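Local coordinates for uncharacterized protein (PDB 4OBM), which is of unknown function but belongs to the LytR-CpsA-Psr family, whose better-studied members probably attach glycopolymers to the bacterial cell wall, at residues K49-V54 with I216-S221; F176-F181 with S225-F230; Y22-L27 with D210-A215; Y41-Y46 with V54-L59. One frame throughout, in Å; residues are numbered along the deposited sequence.

All four contacts are built on one mixed sheet. Contact 4 is the hairpin of strands 40-47 and 52-58, and contact 1 sets the turn end of that hairpin against helix 213-220. Contact 2 adds strand 228-230 beside strand 52-58, through Asp229 O and Leu55 N (2.9 Å), while contact 3 sits on strand 24-30, joined to the hairpin by Phe24 O and Tyr46 N (2.8 Å). Contacts 1 and 3 share helix 213-220; their centres are about 10 Å apart. A bound tetraethylene glycol lies about 4 Å from the side chains of Ile216 and Phe24, and a pentaethylene glycol about 4 Å from that of Met42 and 5 Å from that of Ile177; both probably come from the crystallisation liquor.

Contact 1: residues K49-V54 with I216-S221; sequences KNNTFV and IVYTLS
Asn51 and Thr219 meet through their polar ends, their side chains sliding past each other in opposite directions. Asn51 ND2 donates to Thr219 OG1 at 2.6 Å, with an N-H...O angle of 160° and the acceptor 8° out of the amide plane, a short bond lying close to that plane. The same nitrogen lies in the plane of the Tyr218 ring, at its edge, 3.3 Å from CE1; amide and ring planes are 25° apart. A water extends this alignment, donating to Asn51 OD1 and lying 3.3 Å from Tyr218 OH. Thr219 OG1 is also hydrogen-bonded to Tyr46 OH, which ties helix 213-220 to strand 40-47 as well as to the hairpin turn.

Next to this polar pair the packing is apolar. With its methyl anti to the backbone N, Thr219 brings CG2 to 3.8 Å from Phe53 CE2, approaching the ring obliquely. Leu220 crosses Phe53 at about a right angle and places CD2 4.1 Å from CE2, and Ile216 CG2 touches Phe53 CZ.

Asn51 has the left-handed backbone (phi and psi both positive) of a G1 beta bulge, formed with Thr52 against strand 40-47: the motif that closes this hairpin beside helix 213-220.

Contact 2: residues F176-F181 with S225-F230; sequences FIDQNF and SSVTDF
The C-terminal part of helix 164-181 comes up against the loop that leads into strand 228-230, the backbones being nearest at Asp178 and Ser226, whose CA atoms are 5.3 Å apart. Asp178 carries the contact with both carboxylate oxygens. OD2 accepts from Ser226 OG at 2.6 Å, on its syn side and 29° out of the carboxylate plane. OD1 takes the backbone N-H of Val227 at 3.0 Å; the bond is straight (167°), but the nitrogen stands above the plane of the carboxylate. Both ends of the group are therefore gripped, which should fix its rotation.

Thr228 OG1 sits 3.1 Å from each of Asp178 OD1 and OD2; either bond would be weak, and which acceptor takes the proton is not settled, Ser174 O being a further weak partner. Its position between the backbone N and the carbonyl carbon (chi1 52°) turns it to the acid and leaves CG2 for the apolar side. There Ile177 CG2 lies 3.7 Å from Thr228 CG2 and 3.9 Å from Val227 CG2, the side chains crossing at a slant. Ser226 OG has a second task: it accepts from Thr228 N at 3.3 Å, forming an ST turn that shapes the loop presented to Asp178.

Val227 and Asp229 are bonded through their backbones to Phe53, so strand 228-230 extends the sheet as its edge strand, parallel to strand 52-58. Val227 and Phe181 both touch Leu220 of helix 213-220, while Phe230 lies against earlier turns of helix 164-181.

Contact 3: residues Y22-L27 with D210-A215; sequences YDFSVL and DAKVKA
Lys212 reaches across to Tyr22, Asp23 and Phe24 with a chain that bends repeatedly on the way, and the backbones come nearest at Tyr22 and Lys212, with CA atoms 6.0 Å apart. From CB the chain leaves with CG anti to the carbonyl carbon; from there the bends of the chain, and not the direction of CB, bring its end to the start of strand 24-30. CG comes to 4.0 Å from Phe24 CD1. A bend about CB-CG (chi2 -73°) brings CD against two neighbours at once: it is 3.7 Å from the same Phe24 CD1, approached obliquely, and 3.3 Å from Tyr22 O. Lysine and phenylalanine side chains run past each other in opposite directions, so the methylenes rather than the charge meet the ring. CE stays beside Tyr22, 4.0 Å from its O. At the tip, NZ is hydrogen-bonded to Thr21 O and, more weakly, to Asp23 O, at 3.4 Å. The ammonium thus ends among backbone carbonyls, whose partial negative charge probably favours it there.

Tyr22 supplies the other half of the contact. Its CD1 packs 3.5 Å from Ala215 CB, the methyl at the start of helix 213-220, and its CE1 approaches Ala211 O at the same distance; Lys212 CA lies near the ring plane, at the edge.

Phe16, from the N-terminal arm, meets the Tyr22 ring edge-to-face, and Pro18 touches Ala215. The contact thereby joins the beginning of strand 24-30, which runs between strands 94-100 and 40-47, to the beginning of helix 213-220.

Contact 4: residues Y41-Y46 with V54-L59; sequences YMTITY and VLMPYL
Strands 40-47 and 52-58 form an antiparallel beta hairpin, their axes 4.5 Å apart at 164°, and Thr43 with Met56 and Thr45 with Val54 are hydrogen-bonded pairs. Val54 N to Thr45 O, at 2.7 Å and 173°, is the straightest of the cross-strand bonds. Pro57, lacking an N-H, faces Met42 in a non-hydrogen-bonded pair, so this ladder loses no bond there.

The tight apolar part is the face bearing Met42, Ile44, Leu55 and Pro57. Leu55 CD2 is wedged between Met42 SE (3.6 Å) and Ile44 CD1 (3.8 Å), the isoleucine lying alongside it and pointing the same way. Met42, present as selenomethionine, runs out extended and then bends at its last torsion (chi3 -76°), which brings CE to 3.8 Å from Pro57 CB. Ile177 of helix 164-181 packs on Ile44.

The face of Thr43, Thr45, Val54 and Tyr58 is also buried but more polar, with waters between its side chains. Close packing there is the exception: Thr43 OG1 lies 3.3 Å from Met56 CB. One water joins Thr43 OG1 to Tyr58 OH. A second links it with Thr45 OG1, which is also hydrogen-bonded to Ser25. That second water donates to Val54 O at 2.7 Å, the same oxygen that accepts from Thr45 N.

Contact 1: residues K49-V54 with I216-S221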
loop_
_atom_site.group_PDB
_atom_site.type_symbol
_atom_site.label_atom_id
_atom_site.label_comp_id
_atom_site.label_asym_id
_atom_site.label_seq_id
_atom_site.Cartn_x
_atom_site.Cartn_y
_atom_site.Cartn_z
ATOM N N LYS A 49 9.626 9.513 11.678
ATOM C CA LYS A 49 9.448 10.113 13.015
ATOM C C LYS A 49 8.481 9.268 13.876
ATOM O O LYS A 49 8.733 9.081 15.067
ATOM C CB LYS A 49 8.924 11.557 12.896
ATOM C CG LYS A 49 9.087 12.389 14.163
ATOM C CD LYS A 49 8.262 13.679 14.123
ATOM C CE LYS A 49 6.934 13.550 14.836
ATOM N NZ LYS A 49 6.153 14.814 14.779
ATOM N N ASN A 50 7.407 8.736 13.251
ATOM C CA ASN A 50 6.371 7.940 13.908
ATOM C C ASN A 50 6.622 6.420 13.828
ATOM O O ASN A 50 5.848 5.653 14.407
ATOM C CB ASN A 50 5.006 8.267 13.292
ATOM C CG ASN A 50 4.409 9.555 13.788
ATOM O OD1 ASN A 50 4.883 10.649 13.478
ATOM N ND2 ASN A 50 3.331 9.452 14.552
ATOM N N ASN A 51 7.706 5.985 13.139
ATOM C CA ASN A 51 8.053 4.568 12.941
ATOM C C ASN A 51 6.815 3.797 12.454
ATOM O O ASN A 51 6.476 2.733 12.982
ATOM C CB ASN A 51 8.653 3.931 14.220
ATOM C CG ASN A 51 10.016 4.444 14.605
ATOM O OD1 ASN A 51 10.186 5.110 15.629
ATOM N ND2 ASN A 51 11.025 4.128 13.811
ATOM N N THR A 52 6.106 4.383 11.481
ATOM C CA THR A 52 4.889 3.786 10.944
ATOM C C THR A 52 4.870 3.852 9.414
ATOM O O THR A 52 5.555 4.671 8.793
ATOM C CB THR A 52 3.612 4.419 11.579
ATOM O OG1 THR A 52 2.515 3.513 11.420
ATOM C CG2 THR A 52 3.247 5.789 10.994
ATOM N N PHE A 53 4.074 2.956 8.836
ATOM C CA PHE A 53 3.784 2.848 7.418
ATOM C C PHE A 53 2.286 3.120 7.271
ATOM O O PHE A 53 1.495 2.430 7.904
ATOM C CB PHE A 53 4.195 1.458 6.894
ATOM C CG PHE A 53 5.684 1.213 6.908
ATOM C CD1 PHE A 53 6.476 1.559 5.811
ATOM C CD2 PHE A 53 6.300 0.616 8.007
ATOM C CE1 PHE A 53 7.856 1.306 5.813
ATOM C CE2 PHE A 53 7.685 0.384 8.015
ATOM C CZ PHE A 53 8.452 0.721 6.912
ATOM N N VAL A 54 1.900 4.178 6.535
ATOM C CA VAL A 54 0.491 4.572 6.355
ATOM C C VAL A 54 0.013 4.082 4.990
ATOM O O VAL A 54 0.600 4.435 3.961
ATOM C CB VAL A 54 0.271 6.101 6.525
ATOM C CG1 VAL A 54 -1.211 6.472 6.414
ATOM C CG2 VAL A 54 0.848 6.595 7.850
ATOM N N ILE A 216 14.187 1.666 7.525
ATOM C CA ILE A 216 13.207 0.573 7.492
ATOM C C ILE A 216 13.562 -0.453 8.589
ATOM O O ILE A 216 12.727 -0.708 9.453
ATOM C CB ILE A 216 13.095 -0.079 6.079
ATOM C CG1 ILE A 216 12.655 0.946 5.014
ATOM C CG2 ILE A 216 12.150 -1.293 6.101
ATOM C CD1 ILE A 216 12.848 0.503 3.531
ATOM N N VAL A 217 14.800 -0.982 8.596
ATOM C CA VAL A 217 15.259 -1.975 9.576
ATOM C C VAL A 217 15.157 -1.387 10.989
ATOM O O VAL A 217 14.677 -2.089 11.885
ATOM C CB VAL A 217 16.676 -2.505 9.254
ATOM C CG1 VAL A 217 17.224 -3.400 10.373
ATOM C CG2 VAL A 217 16.690 -3.250 7.919
ATOM N N TYR A 218 15.521 -0.093 11.175
ATOM C CA TYR A 218 15.395 0.572 12.460
ATOM C C TYR A 218 13.966 0.486 12.968
ATOM O O TYR A 218 13.770 0.061 14.102
ATOM C CB TYR A 218 15.844 2.050 12.409
ATOM C CG TYR A 218 15.574 2.802 13.702
ATOM C CD1 TYR A 218 14.318 3.338 13.971
ATOM C CD2 TYR A 218 16.571 2.978 14.650
ATOM C CE1 TYR A 218 14.047 3.975 15.181
ATOM C CE2 TYR A 218 16.316 3.631 15.858
ATOM C CZ TYR A 218 15.054 4.138 16.113
ATOM O OH TYR A 218 14.793 4.808 17.281
ATOM N N THR A 219 12.981 0.936 12.151
ATOM C CA THR A 219 11.545 0.988 12.476
ATOM C C THR A 219 10.972 -0.401 12.809
ATOM O O THR A 219 10.161 -0.513 13.734
ATOM C CB THR A 219 10.777 1.676 11.323
ATOM O OG1 THR A 219 10.971 3.084 11.446
ATOM C CG2 THR A 219 9.279 1.387 11.326
ATOM N N LEU A 220 11.364 -1.430 12.049
ATOM C CA LEU A 220 10.868 -2.797 12.235
ATOM C C LEU A 220 11.559 -3.520 13.412
ATOM O O LEU A 220 11.008 -4.493 13.927
ATOM C CB LEU A 220 11.041 -3.621 10.946
ATOM C CG LEU A 220 10.365 -3.111 9.682
ATOM C CD1 LEU A 220 10.867 -3.889 8.475
ATOM C CD2 LEU A 220 8.838 -3.186 9.788
ATOM N N SER A 221 12.752 -3.048 13.826
ATOM C CA SER A 221 13.503 -3.601 14.959
ATOM C C SER A 221 13.022 -3.001 16.313
ATOM O O SER A 221 13.562 -3.352 17.370
ATOM C CB SER A 221 14.998 -3.361 14.771
ATOM O OG SER A 221 15.314 -1.986 14.922
HETATM O O HOH W 1 12.251 6.788 16.798
#

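Contact 2: residues F176-F181 with S225-F230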
loop_
_atom_site.group_PDB
_atom_site.type_symbol
_atom_site.label_atom_id
_atom_site.label_comp_id
_atom_site.label_asym_id
_atom_site.label_seq_id
_atom_site.Cartn_x
_atom_site.Cartn_y
_atom_site.Cartn_z
ATOM N N PHE A 176 -0.328 -8.266 7.262
ATOM C CA PHE A 176 0.791 -8.895 6.532
ATOM C C PHE A 176 2.142 -8.224 6.863
ATOM O O PHE A 176 3.135 -8.924 7.059
ATOM C CB PHE A 176 0.524 -8.853 5.003
ATOM C CG PHE A 176 1.683 -9.300 4.140
ATOM C CD1 PHE A 176 2.079 -10.636 4.112
ATOM C CD2 PHE A 176 2.384 -8.385 3.360
ATOM C CE1 PHE A 176 3.170 -11.043 3.332
ATOM C CE2 PHE A 176 3.478 -8.794 2.594
ATOM C CZ PHE A 176 3.857 -10.121 2.575
ATOM N N ILE A 177 2.164 -6.873 6.942
ATOM C CA ILE A 177 3.365 -6.091 7.249
ATOM C C ILE A 177 3.758 -6.277 8.728
ATOM O O ILE A 177 4.933 -6.463 9.020
ATOM C CB ILE A 177 3.208 -4.588 6.869
ATOM C CG1 ILE A 177 3.130 -4.413 5.324
ATOM C CG2 ILE A 177 4.359 -3.733 7.461
ATOM C CD1 ILE A 177 2.511 -3.077 4.826
ATOM N N ASP A 178 2.784 -6.207 9.645
ATOM C CA ASP A 178 3.012 -6.361 11.086
ATOM C C ASP A 178 3.463 -7.761 11.482
ATOM O O ASP A 178 4.355 -7.891 12.322
ATOM C CB ASP A 178 1.740 -6.019 11.865
ATOM C CG ASP A 178 1.385 -4.551 11.863
ATOM O OD1 ASP A 178 2.244 -3.730 11.452
ATOM O OD2 ASP A 178 0.280 -4.215 12.332
ATOM N N GLN A 179 2.846 -8.800 10.916
ATOM C CA GLN A 179 3.167 -10.174 11.307
ATOM C C GLN A 179 4.449 -10.725 10.692
ATOM O O GLN A 179 5.014 -11.673 11.254
ATOM C CB GLN A 179 2.015 -11.114 10.956
ATOM C CG GLN A 179 0.785 -10.892 11.825
ATOM C CD GLN A 179 -0.436 -11.498 11.205
ATOM O OE1 GLN A 179 -0.365 -12.532 10.535
ATOM N NE2 GLN A 179 -1.586 -10.889 11.448
ATOM N N ASN A 180 4.893 -10.179 9.548
ATOM C CA ASN A 180 6.057 -10.723 8.847
ATOM C C ASN A 180 7.214 -9.758 8.644
ATOM O O ASN A 180 8.247 -10.210 8.154
ATOM C CB ASN A 180 5.638 -11.234 7.482
ATOM C CG ASN A 180 4.680 -12.372 7.523
ATOM O OD1 ASN A 180 5.034 -13.496 7.895
ATOM N ND2 ASN A 180 3.447 -12.098 7.128
ATOM N N PHE A 181 7.061 -8.455 8.940
ATOM C CA PHE A 181 8.179 -7.524 8.718
ATOM C C PHE A 181 8.758 -7.018 10.013
ATOM O O PHE A 181 9.927 -6.645 10.025
ATOM C CB PHE A 181 7.794 -6.334 7.823
ATOM C CG PHE A 181 7.682 -6.665 6.359
ATOM C CD1 PHE A 181 6.566 -7.327 5.862
ATOM C CD2 PHE A 181 8.676 -6.280 5.467
ATOM C CE1 PHE A 181 6.459 -7.623 4.503
ATOM C CE2 PHE A 181 8.562 -6.562 4.106
ATOM C CZ PHE A 181 7.454 -7.233 3.632
ATOM N N SER A 225 3.968 -3.901 18.344
ATOM C CA SER A 225 3.032 -4.921 17.875
ATOM C C SER A 225 2.567 -4.545 16.478
ATOM O O SER A 225 2.173 -5.415 15.693
ATOM C CB SER A 225 1.846 -5.045 18.824
ATOM O OG SER A 225 2.297 -5.525 20.078
ATOM N N SER A 226 2.634 -3.233 16.163
ATOM C CA SER A 226 2.234 -2.714 14.862
ATOM C C SER A 226 3.107 -1.548 14.385
ATOM O O SER A 226 3.439 -0.636 15.151
ATOM C CB SER A 226 0.777 -2.277 14.892
ATOM O OG SER A 226 0.321 -1.933 13.597
ATOM N N VAL A 227 3.441 -1.584 13.086
ATOM C CA VAL A 227 4.184 -0.533 12.392
ATOM C C VAL A 227 3.284 0.020 11.263
ATOM O O VAL A 227 3.761 0.677 10.338
ATOM C CB VAL A 227 5.575 -1.003 11.869
ATOM C CG1 VAL A 227 6.514 -1.334 13.030
ATOM C CG2 VAL A 227 5.443 -2.174 10.887
ATOM N N THR A 228 1.981 -0.250 11.340
ATOM C CA THR A 228 1.085 0.217 10.286
ATOM C C THR A 228 -0.093 1.029 10.817
ATOM O O THR A 228 -0.422 1.017 12.005
ATOM C CB THR A 228 0.596 -0.946 9.384
ATOM O OG1 THR A 228 0.054 -2.013 10.163
ATOM C CG2 THR A 228 1.683 -1.471 8.485
ATOM N N ASP A 229 -0.682 1.774 9.884
ATOM C CA ASP A 229 -1.847 2.619 9.988
ATOM C C ASP A 229 -2.443 2.744 8.602
ATOM O O ASP A 229 -1.783 2.433 7.613
ATOM C CB ASP A 229 -1.484 3.996 10.560
ATOM C CG ASP A 229 -1.473 4.030 12.067
ATOM O OD1 ASP A 229 -2.570 4.125 12.663
ATOM O OD2 ASP A 229 -0.368 3.968 12.657
ATOM N N PHE A 230 -3.697 3.169 8.524
ATOM C CA PHE A 230 -4.349 3.385 7.251
ATOM C C PHE A 230 -5.408 4.450 7.374
ATOM O O PHE A 230 -6.002 4.630 8.435
ATOM C CB PHE A 230 -4.931 2.079 6.648
ATOM C CG PHE A 230 -6.123 1.464 7.338
ATOM C CD1 PHE A 230 -7.407 1.937 7.094
ATOM C CD2 PHE A 230 -5.975 0.349 8.152
ATOM C CE1 PHE A 230 -8.519 1.349 7.713
ATOM C CE2 PHE A 230 -7.082 -0.239 8.774
ATOM C CZ PHE A 230 -8.350 0.261 8.549
#

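Contact 3: residues Y22-L27 with D210-A215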
loop_
_atom_site.group_PDB
_atom_site.type_symbol
_atom_site.label_atom_id
_atom_site.label_comp_id
_atom_site.label_asym_id
_atom_site.label_seq_id
_atom_site.Cartn_x
_atom_site.Cartn_y
_atom_site.Cartn_z
ATOM N N TYR A 22 14.304 10.393 5.644
ATOM C CA TYR A 22 14.079 8.975 5.379
ATOM C C TYR A 22 12.622 8.667 4.991
ATOM O O TYR A 22 12.323 7.527 4.635
ATOM C CB TYR A 22 14.484 8.140 6.599
ATOM C CG TYR A 22 15.981 8.031 6.765
ATOM C CD1 TYR A 22 16.719 7.104 6.033
ATOM C CD2 TYR A 22 16.664 8.850 7.664
ATOM C CE1 TYR A 22 18.097 6.990 6.192
ATOM C CE2 TYR A 22 18.045 8.754 7.821
ATOM C CZ TYR A 22 18.759 7.824 7.082
ATOM O OH TYR A 22 20.120 7.716 7.253
ATOM N N ASP A 23 11.726 9.666 5.065
ATOM C CA ASP A 23 10.309 9.488 4.701
ATOM C C ASP A 23 10.161 9.188 3.197
ATOM O O ASP A 23 10.871 9.771 2.376
ATOM C CB ASP A 23 9.473 10.740 5.046
ATOM C CG ASP A 23 9.298 11.102 6.510
ATOM O OD1 ASP A 23 9.872 10.403 7.373
ATOM O OD2 ASP A 23 8.586 12.094 6.793
ATOM N N PHE A 24 9.249 8.290 2.844
ATOM C CA PHE A 24 9.021 7.992 1.436
ATOM C C PHE A 24 7.607 7.483 1.194
ATOM O O PHE A 24 6.950 6.971 2.113
ATOM C CB PHE A 24 10.054 6.987 0.894
ATOM C CG PHE A 24 9.953 5.572 1.423
ATOM C CD1 PHE A 24 10.676 5.177 2.544
ATOM C CD2 PHE A 24 9.181 4.619 0.764
ATOM C CE1 PHE A 24 10.604 3.858 3.011
ATOM C CE2 PHE A 24 9.102 3.311 1.241
ATOM C CZ PHE A 24 9.820 2.937 2.354
ATOM N N SER A 25 7.158 7.607 -0.054
ATOM C CA SER A 25 5.889 7.069 -0.519
ATOM C C SER A 25 6.109 6.250 -1.776
ATOM O O SER A 25 7.012 6.546 -2.563
ATOM C CB SER A 25 4.867 8.167 -0.762
ATOM O OG SER A 25 4.284 8.597 0.456
ATOM N N VAL A 26 5.317 5.172 -1.914
ATOM C CA VAL A 26 5.313 4.230 -3.038
ATOM C C VAL A 26 3.874 3.953 -3.411
ATOM O O VAL A 26 3.062 3.585 -2.548
ATOM C CB VAL A 26 6.070 2.893 -2.750
ATOM C CG1 VAL A 26 5.992 1.923 -3.946
ATOM C CG2 VAL A 26 7.526 3.132 -2.338
ATOM N N LEU A 27 3.553 4.110 -4.693
ATOM C CA LEU A 27 2.246 3.751 -5.196
ATOM C C LEU A 27 2.289 2.289 -5.574
ATOM O O LEU A 27 3.115 1.894 -6.381
ATOM C CB LEU A 27 1.814 4.617 -6.391
ATOM C CG LEU A 27 0.543 4.154 -7.118
ATOM C CD1 LEU A 27 -0.685 4.330 -6.246
ATOM C CD2 LEU A 27 0.388 4.882 -8.437
ATOM N N ASP A 210 18.742 1.201 -0.940
ATOM C CA ASP A 210 19.982 1.376 -0.172
ATOM C C ASP A 210 20.029 2.670 0.660
ATOM O O ASP A 210 20.778 2.749 1.635
ATOM C CB ASP A 210 21.201 1.362 -1.103
ATOM C CG ASP A 210 21.494 0.028 -1.770
ATOM O OD1 ASP A 210 20.747 -0.957 -1.506
ATOM O OD2 ASP A 210 22.451 -0.035 -2.560
ATOM N N ALA A 211 19.275 3.682 0.250
ATOM C CA ALA A 211 19.225 4.962 0.936
ATOM C C ALA A 211 18.178 4.947 2.063
ATOM O O ALA A 211 18.225 5.811 2.952
ATOM C CB ALA A 211 18.917 6.067 -0.069
ATOM N N LYS A 212 17.273 3.937 2.056
ATOM C CA LYS A 212 16.150 3.847 3.005
ATOM C C LYS A 212 16.186 2.651 3.944
ATOM O O LYS A 212 15.696 2.784 5.063
ATOM C CB LYS A 212 14.798 3.836 2.249
ATOM C CG LYS A 212 14.531 5.077 1.385
ATOM C CD LYS A 212 14.197 6.346 2.177
ATOM C CE LYS A 212 14.908 7.551 1.614
ATOM N NZ LYS A 212 14.000 8.707 1.425
ATOM N N VAL A 213 16.748 1.499 3.516
ATOM C CA VAL A 213 16.820 0.251 4.307
ATOM C C VAL A 213 17.277 0.485 5.792
ATOM O O VAL A 213 16.697 -0.130 6.685
ATOM C CB VAL A 213 17.655 -0.864 3.618
ATOM C CG1 VAL A 213 19.135 -0.481 3.448
ATOM C CG2 VAL A 213 17.501 -2.189 4.352
ATOM N N LYS A 214 18.243 1.388 6.057
ATOM C CA LYS A 214 18.688 1.660 7.439
ATOM C C LYS A 214 17.521 2.122 8.302
ATOM O O LYS A 214 17.363 1.601 9.398
ATOM C CB LYS A 214 19.838 2.678 7.506
ATOM C CG LYS A 214 21.188 2.074 7.145
ATOM C CD LYS A 214 22.339 3.034 7.410
ATOM C CE LYS A 214 23.545 2.731 6.552
ATOM N NZ LYS A 214 24.158 1.416 6.874
ATOM N N ALA A 215 16.690 3.055 7.799
ATOM C CA ALA A 215 15.492 3.535 8.515
ATOM C C ALA A 215 14.415 2.444 8.624
ATOM O O ALA A 215 13.788 2.326 9.674
ATOM C CB ALA A 215 14.909 4.750 7.816
#

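Contact 4: residues Y41-Y46 with V54-L59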
loop_
_atom_site.group_PDB
_atom_site.type_symbol
_atom_site.label_atom_id
_atom_site.label_comp_id
_atom_site.label_asym_id
_atom_site.label_seq_id
_atom_site.Cartn_x
_atom_site.Cartn_y
_atom_site.Cartn_z
ATOM N N TYR A 41 -5.353 -0.034 -6.204
ATOM C CA TYR A 41 -4.442 1.102 -6.032
ATOM C C TYR A 41 -4.307 1.411 -4.564
ATOM O O TYR A 41 -5.301 1.471 -3.856
ATOM C CB TYR A 41 -4.957 2.339 -6.810
ATOM C CG TYR A 41 -5.095 2.103 -8.299
ATOM C CD1 TYR A 41 -6.258 1.557 -8.835
ATOM C CD2 TYR A 41 -4.040 2.369 -9.166
ATOM C CE1 TYR A 41 -6.362 1.263 -10.193
ATOM C CE2 TYR A 41 -4.142 2.104 -10.533
ATOM C CZ TYR A 41 -5.310 1.553 -11.042
ATOM O OH TYR A 41 -5.414 1.265 -12.375
HETATM N N MSE A 42 -3.058 1.487 -4.087
HETATM C CA MSE A 42 -2.747 1.741 -2.683
HETATM C C MSE A 42 -1.407 2.419 -2.570
HETATM O O MSE A 42 -0.447 1.974 -3.188
HETATM C CB MSE A 42 -2.749 0.416 -1.878
HETATM C CG MSE A 42 -2.483 0.595 -0.362
HETATM SE SE MSE A 42 -2.452 -1.074 0.626
HETATM C CE MSE A 42 -4.293 -1.363 0.655
ATOM N N THR A 43 -1.347 3.516 -1.810
ATOM C CA THR A 43 -0.079 4.173 -1.500
ATOM C C THR A 43 0.400 3.642 -0.141
ATOM O O THR A 43 -0.409 3.183 0.669
ATOM C CB THR A 43 -0.170 5.701 -1.518
ATOM O OG1 THR A 43 -1.164 6.114 -0.596
ATOM C CG2 THR A 43 -0.436 6.284 -2.930
ATOM N N ILE A 44 1.718 3.625 0.062
ATOM C CA ILE A 44 2.354 3.236 1.311
ATOM C C ILE A 44 3.321 4.348 1.619
ATOM O O ILE A 44 4.213 4.623 0.817
ATOM C CB ILE A 44 2.968 1.806 1.344
ATOM C CG1 ILE A 44 3.512 1.461 2.752
ATOM C CG2 ILE A 44 3.971 1.526 0.203
ATOM C CD1 ILE A 44 3.843 0.007 2.990
ATOM N N THR A 45 3.077 5.049 2.728
ATOM C CA THR A 45 3.887 6.180 3.175
ATOM C C THR A 45 4.574 5.838 4.483
ATOM O O THR A 45 3.910 5.617 5.504
ATOM C CB THR A 45 3.030 7.452 3.331
ATOM O OG1 THR A 45 2.393 7.746 2.092
ATOM C CG2 THR A 45 3.847 8.676 3.793
ATOM N N TYR A 46 5.914 5.824 4.451
ATOM C CA TYR A 46 6.732 5.601 5.634
ATOM C C TYR A 46 6.997 6.935 6.322
ATOM O O TYR A 46 7.559 7.852 5.709
ATOM C CB TYR A 46 8.053 4.909 5.254
ATOM C CG TYR A 46 9.065 4.811 6.380
ATOM C CD1 TYR A 46 8.761 4.144 7.566
ATOM C CD2 TYR A 46 10.329 5.386 6.262
ATOM C CE1 TYR A 46 9.688 4.048 8.600
ATOM C CE2 TYR A 46 11.267 5.288 7.288
ATOM C CZ TYR A 46 10.948 4.601 8.447
ATOM O OH TYR A 46 11.864 4.519 9.465
ATOM N N VAL A 54 1.900 4.178 6.535
ATOM C CA VAL A 54 0.491 4.572 6.355
ATOM C C VAL A 54 0.013 4.082 4.990
ATOM O O VAL A 54 0.600 4.435 3.961
ATOM C CB VAL A 54 0.271 6.101 6.525
ATOM C CG1 VAL A 54 -1.211 6.472 6.414
ATOM C CG2 VAL A 54 0.848 6.595 7.850
ATOM N N LEU A 55 -1.045 3.283 4.977
ATOM C CA LEU A 55 -1.599 2.796 3.714
ATOM C C LEU A 55 -2.829 3.593 3.350
ATOM O O LEU A 55 -3.614 3.913 4.228
ATOM C CB LEU A 55 -1.950 1.296 3.766
ATOM C CG LEU A 55 -0.855 0.317 4.208
ATOM C CD1 LEU A 55 -1.469 -0.926 4.826
ATOM C CD2 LEU A 55 0.035 -0.069 3.038
HETATM N N MSE A 56 -2.993 3.922 2.065
HETATM C CA MSE A 56 -4.166 4.637 1.547
HETATM C C MSE A 56 -4.664 3.961 0.306
HETATM O O MSE A 56 -4.072 4.172 -0.749
HETATM C CB MSE A 56 -3.888 6.123 1.253
HETATM C CG MSE A 56 -4.037 6.946 2.474
HETATM SE SE MSE A 56 -3.770 8.798 2.163
HETATM C CE MSE A 56 -5.256 9.231 1.177
ATOM N N PRO A 57 -5.758 3.184 0.391
ATOM C CA PRO A 57 -6.275 2.535 -0.812
ATOM C C PRO A 57 -7.273 3.450 -1.539
ATOM O O PRO A 57 -7.830 4.375 -0.956
ATOM C CB PRO A 57 -6.939 1.268 -0.256
ATOM C CG PRO A 57 -7.435 1.690 1.093
ATOM C CD PRO A 57 -6.598 2.859 1.571
ATOM N N TYR A 58 -7.469 3.197 -2.819
ATOM C CA TYR A 58 -8.349 3.968 -3.698
ATOM C C TYR A 58 -9.091 3.021 -4.599
ATOM O O TYR A 58 -8.469 2.087 -5.104
ATOM C CB TYR A 58 -7.514 4.938 -4.570
ATOM C CG TYR A 58 -6.811 6.023 -3.794
ATOM C CD1 TYR A 58 -5.534 5.823 -3.280
ATOM C CD2 TYR A 58 -7.387 7.281 -3.640
ATOM C CE1 TYR A 58 -4.896 6.808 -2.529
ATOM C CE2 TYR A 58 -6.735 8.291 -2.937
ATOM C CZ TYR A 58 -5.497 8.043 -2.368
ATOM O OH TYR A 58 -4.822 9.059 -1.742
ATOM N N LEU A 59 -10.395 3.279 -4.858
ATOM C CA LEU A 59 -11.191 2.445 -5.763
ATOM C C LEU A 59 -10.717 2.672 -7.182
ATOM O O LEU A 59 -10.268 3.779 -7.474
ATOM C CB LEU A 59 -12.698 2.747 -5.648
ATOM C CG LEU A 59 -13.466 2.175 -4.451
ATOM C CD1 LEU A 59 -14.874 2.782 -4.400
ATOM C CD2 LEU A 59 -13.549 0.651 -4.503
HETATM O O HOH W 2 -8.095 -0.482 -4.888
HETATM O O HOH W 3 -2.299 8.700 -0.940
HETATM O O HOH W 4 0.101 6.317 2.029
#